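Local coordinates for lactate racemase apoprotein (Thermoanaerobacterium thermosaccharolyticum, PDB 2YJG) that interconverts the D- and L-isomers of lactate, using a nickel-pincer nucleotide cofactor that is absent from this apoprotein, at residues I225-N238 and N249-K261. Sequence-based numbering, arbitrary orientation.
Sequences IYAAKKANLAFILN and NAFAGHSEKAHLK
I236 and G253 face each other as a hydrogen-bonded pair, a worked example of an antiparallel hairpin whose second strand leads through a short turn into a helix. I236 N reaches G253 O at 2.9 Å in the carbonyl plane, and G253 N answers to I236 O; N238 and F251 repeat this two-way bonding, N238 N to F251 O being nearly straight (174°). The two sheet faces pack differently. F235 lays its ring over the backbone of strand 247-253, G253 CA standing 4.0 Å from the ring centroid in a CH-pi contact, while L237 CD1 meets the methyls of A250 and A252. On the other face, I236 is tightly enclosed by S255, A258 and H259: with CG1 set between its backbone N and carbonyl carbon (chi1 75°), CG2 lies 3.6 Å from S255 CB and CD1 reaches H259 CB. S255 CB is wedged in turn against L233 CD2, and a water bridges L233 O and S255 N. H254 ND1 accepts from the E256 and K257 amides, capping helix 257-270. The looser side lies farther along, where I225 of helix 219-230 crosses E256 at about a right angle, its CD1 3.9 Å from E256 CD. Direct backbone bonds and apolar packing thus hold the hairpin, and the I236 face carries H259, whose side chain lies about 7 Å from that of K184, the residue that probably binds the cofactor covalently, as in related enzymes.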
loop_
_atom_site.group_PDB
_atom_site.type_symbol
_atom_site.label_atom_id
_atom_site.label_comp_id
_atom_site.label_asym_id
_atom_site.label_seq_id
_atom_site.Cartn_x
_atom_site.Cartn_y
_atom_site.Cartn_z
ATOM N N ILE A 225 -24.344 -7.537 -20.373
ATOM C CA ILE A 225 -25.274 -6.418 -20.240
ATOM C C ILE A 225 -26.315 -6.785 -19.183
ATOM O O ILE A 225 -26.630 -5.981 -18.282
ATOM C CB ILE A 225 -25.885 -6.086 -21.595
ATOM C CG1 ILE A 225 -24.860 -5.306 -22.434
ATOM C CG2 ILE A 225 -27.226 -5.353 -21.443
ATOM C CD1 ILE A 225 -24.473 -3.993 -21.864
ATOM N N TYR A 226 -26.810 -8.019 -19.278
ATOM C CA TYR A 226 -27.796 -8.477 -18.302
ATOM C C TYR A 226 -27.206 -8.577 -16.924
ATOM O O TYR A 226 -27.845 -8.117 -15.943
ATOM C CB TYR A 226 -28.363 -9.797 -18.718
ATOM C CG TYR A 226 -29.449 -10.310 -17.825
ATOM C CD1 TYR A 226 -29.168 -11.074 -16.674
ATOM C CD2 TYR A 226 -30.781 -10.125 -18.181
ATOM C CE1 TYR A 226 -30.217 -11.604 -15.904
ATOM C CE2 TYR A 226 -31.801 -10.651 -17.434
ATOM C CZ TYR A 226 -31.529 -11.365 -16.302
ATOM O OH TYR A 226 -32.632 -11.825 -15.599
ATOM N N ALA A 227 -25.988 -9.147 -16.820
ATOM C CA ALA A 227 -25.209 -9.177 -15.555
ATOM C C ALA A 227 -25.086 -7.819 -14.931
ATOM O O ALA A 227 -25.267 -7.686 -13.707
ATOM C CB ALA A 227 -23.791 -9.784 -15.758
ATOM N N ALA A 228 -24.767 -6.799 -15.729
ATOM C CA ALA A 228 -24.592 -5.435 -15.179
ATOM C C ALA A 228 -25.919 -4.887 -14.628
ATOM O O ALA A 228 -25.970 -4.267 -13.532
ATOM C CB ALA A 228 -24.014 -4.493 -16.237
ATOM N N LYS A 229 -26.999 -5.087 -15.398
ATOM C CA LYS A 229 -28.356 -4.721 -14.943
ATOM C C LYS A 229 -28.750 -5.365 -13.625
ATOM O O LYS A 229 -29.209 -4.656 -12.697
ATOM C CB LYS A 229 -29.438 -5.038 -16.003
ATOM C CG LYS A 229 -29.146 -4.433 -17.340
ATOM C CD LYS A 229 -30.383 -3.866 -18.074
ATOM C CE LYS A 229 -31.354 -4.959 -18.543
ATOM N NZ LYS A 229 -32.117 -4.523 -19.803
ATOM N N LYS A 230 -28.524 -6.675 -13.515
ATOM C CA LYS A 230 -28.866 -7.442 -12.329
ATOM C C LYS A 230 -28.001 -7.052 -11.136
ATOM O O LYS A 230 -28.404 -7.270 -9.997
ATOM C CB LYS A 230 -28.644 -8.954 -12.514
ATOM C CG LYS A 230 -29.647 -9.753 -13.347
ATOM C CD LYS A 230 -31.086 -9.599 -12.869
ATOM C CE LYS A 230 -31.584 -10.690 -11.943
ATOM N NZ LYS A 230 -33.070 -10.610 -11.909
ATOM N N ALA A 231 -26.794 -6.563 -11.416
ATOM C CA ALA A 231 -25.902 -6.017 -10.385
ATOM C C ALA A 231 -26.248 -4.620 -9.917
ATOM O O ALA A 231 -25.551 -4.120 -9.015
ATOM C CB ALA A 231 -24.455 -6.000 -10.922
ATOM N N ASN A 232 -27.196 -3.966 -10.594
ATOM C CA ASN A 232 -27.585 -2.551 -10.364
ATOM C C ASN A 232 -26.375 -1.589 -10.479
ATOM O O ASN A 232 -26.237 -0.642 -9.726
ATOM C CB ASN A 232 -28.325 -2.371 -8.997
ATOM C CG ASN A 232 -29.613 -3.252 -8.888
ATOM O OD1 ASN A 232 -29.722 -4.173 -8.044
ATOM N ND2 ASN A 232 -30.550 -2.991 -9.784
ATOM N N LEU A 233 -25.521 -1.834 -11.472
ATOM C CA LEU A 233 -24.520 -0.855 -11.880
ATOM C C LEU A 233 -25.196 0.432 -12.328
ATOM O O LEU A 233 -25.824 0.527 -13.396
ATOM C CB LEU A 233 -23.586 -1.453 -12.988
ATOM C CG LEU A 233 -22.427 -0.595 -13.491
ATOM C CD1 LEU A 233 -21.454 -0.226 -12.331
ATOM C CD2 LEU A 233 -21.646 -1.309 -14.641
ATOM N N ALA A 234 -25.041 1.460 -11.507
ATOM C CA ALA A 234 -25.829 2.687 -11.604
ATOM C C ALA A 234 -25.134 3.842 -12.323
ATOM O O ALA A 234 -25.763 4.773 -12.836
ATOM C CB ALA A 234 -26.215 3.117 -10.179
ATOM N N PHE A 235 -23.818 3.794 -12.383
ATOM C CA PHE A 235 -23.023 4.863 -12.989
ATOM C C PHE A 235 -21.647 4.287 -13.369
ATOM O O PHE A 235 -21.058 3.506 -12.586
ATOM C CB PHE A 235 -22.850 6.006 -11.978
ATOM C CG PHE A 235 -22.282 7.262 -12.539
ATOM C CD1 PHE A 235 -20.909 7.471 -12.590
ATOM C CD2 PHE A 235 -23.117 8.284 -12.955
ATOM C CE1 PHE A 235 -20.413 8.652 -13.087
ATOM C CE2 PHE A 235 -22.625 9.426 -13.428
ATOM C CZ PHE A 235 -21.276 9.632 -13.461
ATOM N N ILE A 236 -21.166 4.703 -14.550
ATOM C CA ILE A 236 -19.794 4.431 -14.988
ATOM C C ILE A 236 -19.027 5.713 -15.398
ATOM O O ILE A 236 -19.648 6.772 -15.723
ATOM C CB ILE A 236 -19.763 3.389 -16.116
ATOM C CG1 ILE A 236 -20.220 4.005 -17.448
ATOM C CG2 ILE A 236 -20.568 2.095 -15.704
ATOM C CD1 ILE A 236 -19.945 3.061 -18.688
ATOM N N LEU A 237 -17.695 5.646 -15.329
ATOM C CA LEU A 237 -16.812 6.659 -15.943
ATOM C C LEU A 237 -15.904 5.777 -16.754
ATOM O O LEU A 237 -15.217 4.916 -16.195
ATOM C CB LEU A 237 -16.027 7.466 -14.911
ATOM C CG LEU A 237 -14.822 8.218 -15.483
ATOM C CD1 LEU A 237 -15.310 9.315 -16.434
ATOM C CD2 LEU A 237 -13.844 8.755 -14.463
ATOM N N ASN A 238 -15.955 5.908 -18.064
ATOM C CA ASN A 238 -15.001 5.165 -18.929
ATOM C C ASN A 238 -14.177 6.147 -19.772
ATOM O O ASN A 238 -14.745 7.044 -20.372
ATOM C CB ASN A 238 -15.734 4.223 -19.881
ATOM C CG ASN A 238 -16.158 2.919 -19.257
ATOM O OD1 ASN A 238 -16.059 2.675 -18.041
ATOM N ND2 ASN A 238 -16.664 2.069 -20.101
ATOM N N ASN A 249 -10.431 11.227 -24.214
ATOM C CA ASN A 249 -11.852 11.447 -24.075
ATOM C C ASN A 249 -12.342 10.628 -22.864
ATOM O O ASN A 249 -11.656 9.733 -22.362
ATOM C CB ASN A 249 -12.607 11.018 -25.348
ATOM C CG ASN A 249 -13.883 11.851 -25.646
ATOM O OD1 ASN A 249 -14.490 12.510 -24.789
ATOM N ND2 ASN A 249 -14.307 11.773 -26.885
ATOM N N ALA A 250 -13.569 10.892 -22.497
ATOM C CA ALA A 250 -14.219 10.310 -21.345
ATOM C C ALA A 250 -15.720 10.424 -21.430
ATOM O O ALA A 250 -16.267 11.444 -21.955
ATOM C CB ALA A 250 -13.691 10.969 -20.048
ATOM N N PHE A 251 -16.387 9.378 -20.935
ATOM C CA PHE A 251 -17.822 9.187 -21.010
ATOM C C PHE A 251 -18.302 8.678 -19.656
ATOM O O PHE A 251 -17.759 7.708 -19.147
ATOM C CB PHE A 251 -18.166 8.175 -22.126
ATOM C CG PHE A 251 -17.591 8.545 -23.434
ATOM C CD1 PHE A 251 -16.281 8.252 -23.726
ATOM C CD2 PHE A 251 -18.352 9.304 -24.380
ATOM C CE1 PHE A 251 -15.693 8.654 -24.938
ATOM C CE2 PHE A 251 -17.771 9.674 -25.573
ATOM C CZ PHE A 251 -16.432 9.347 -25.850
ATOM N N ALA A 252 -19.363 9.289 -19.131
ATOM C CA ALA A 252 -19.870 9.013 -17.817
ATOM C C ALA A 252 -21.383 8.968 -17.828
ATOM O O ALA A 252 -22.028 9.717 -18.608
ATOM C CB ALA A 252 -19.362 10.089 -16.833
ATOM N N GLY A 253 -21.937 8.132 -16.954
ATOM C CA GLY A 253 -23.372 8.036 -16.703
ATOM C C GLY A 253 -23.885 6.629 -16.755
ATOM O O GLY A 253 -23.287 5.729 -16.163
ATOM N N HIS A 254 -24.993 6.412 -17.479
ATOM C CA HIS A 254 -25.701 5.154 -17.514
ATOM C C HIS A 254 -24.756 4.062 -18.013
ATOM O O HIS A 254 -23.977 4.303 -18.962
ATOM C CB HIS A 254 -26.876 5.313 -18.460
ATOM C CG HIS A 254 -27.797 4.151 -18.515
ATOM N ND1 HIS A 254 -27.525 3.002 -19.233
ATOM C CD2 HIS A 254 -29.047 3.997 -18.013
ATOM C CE1 HIS A 254 -28.539 2.166 -19.110
ATOM N NE2 HIS A 254 -29.471 2.743 -18.367
ATOM N N SER A 255 -24.773 2.916 -17.357
ATOM C CA SER A 255 -23.710 1.921 -17.609
ATOM C C SER A 255 -23.720 1.396 -19.050
ATOM O O SER A 255 -22.681 0.996 -19.585
ATOM C CB SER A 255 -23.763 0.778 -16.602
ATOM O OG SER A 255 -24.685 -0.224 -16.974
ATOM N N GLU A 256 -24.894 1.389 -19.668
ATOM C CA GLU A 256 -25.040 1.067 -21.075
ATOM C C GLU A 256 -24.922 2.298 -21.981
ATOM O O GLU A 256 -24.140 2.281 -22.906
ATOM C CB GLU A 256 -26.354 0.251 -21.355
ATOM C CG GLU A 256 -26.257 -0.471 -22.662
ATOM C CD GLU A 256 -27.349 -1.543 -22.960
ATOM O OE1 GLU A 256 -28.188 -1.863 -22.093
ATOM O OE2 GLU A 256 -27.304 -2.087 -24.104
ATOM N N LYS A 257 -25.720 3.350 -21.777
ATOM C CA LYS A 257 -25.763 4.449 -22.722
ATOM C C LYS A 257 -24.433 5.196 -22.791
ATOM O O LYS A 257 -24.046 5.645 -23.869
ATOM C CB LYS A 257 -26.926 5.407 -22.397
ATOM C CG LYS A 257 -28.304 4.752 -22.601
ATOM C CD LYS A 257 -29.462 5.673 -22.137
ATOM C CE LYS A 257 -30.848 5.019 -22.172
ATOM N NZ LYS A 257 -30.806 3.770 -21.401
ATOM N N ALA A 258 -23.755 5.411 -21.644
ATOM C CA ALA A 258 -22.464 6.097 -21.635
ATOM C C ALA A 258 -21.387 5.252 -22.328
ATOM O O ALA A 258 -20.595 5.805 -23.040
ATOM C CB ALA A 258 -22.000 6.510 -20.214
ATOM N N HIS A 259 -21.415 3.933 -22.110
ATOM C CA HIS A 259 -20.506 2.977 -22.740
ATOM C C HIS A 259 -20.687 3.009 -24.232
ATOM O O HIS A 259 -19.710 3.120 -24.983
ATOM C CB HIS A 259 -20.731 1.573 -22.220
ATOM C CG HIS A 259 -19.852 0.525 -22.870
ATOM N ND1 HIS A 259 -18.460 0.499 -22.759
ATOM C CD2 HIS A 259 -20.184 -0.562 -23.611
ATOM C CE1 HIS A 259 -17.994 -0.541 -23.425
ATOM N NE2 HIS A 259 -19.012 -1.202 -23.946
ATOM N N LEU A 260 -21.945 3.006 -24.684
ATOM C CA LEU A 260 -22.187 3.059 -26.130
ATOM C C LEU A 260 -21.699 4.336 -26.792
ATOM O O LEU A 260 -21.131 4.304 -27.924
ATOM C CB LEU A 260 -23.670 2.787 -26.427
ATOM C CG LEU A 260 -24.240 1.409 -26.141
ATOM C CD1 LEU A 260 -25.757 1.306 -26.515
ATOM C CD2 LEU A 260 -23.490 0.266 -26.907
ATOM N N LYS A 261 -21.897 5.492 -26.146
ATOM C CA LYS A 261 -21.381 6.744 -26.698
ATOM C C LYS A 261 -19.848 6.683 -26.816
ATOM O O LYS A 261 -19.268 7.101 -27.809
ATOM C CB LYS A 261 -21.863 7.944 -25.847
ATOM C CG LYS A 261 -21.409 9.281 -26.340
ATOM C CD LYS A 261 -21.876 9.617 -27.794
ATOM C CE LYS A 261 -20.703 10.290 -28.601
ATOM N NZ LYS A 261 -19.648 9.321 -29.142
HETATM O O HOH W 1 -30.202 -4.232 -21.286
HETATM O O HOH W 2 -26.688 2.365 -15.319
#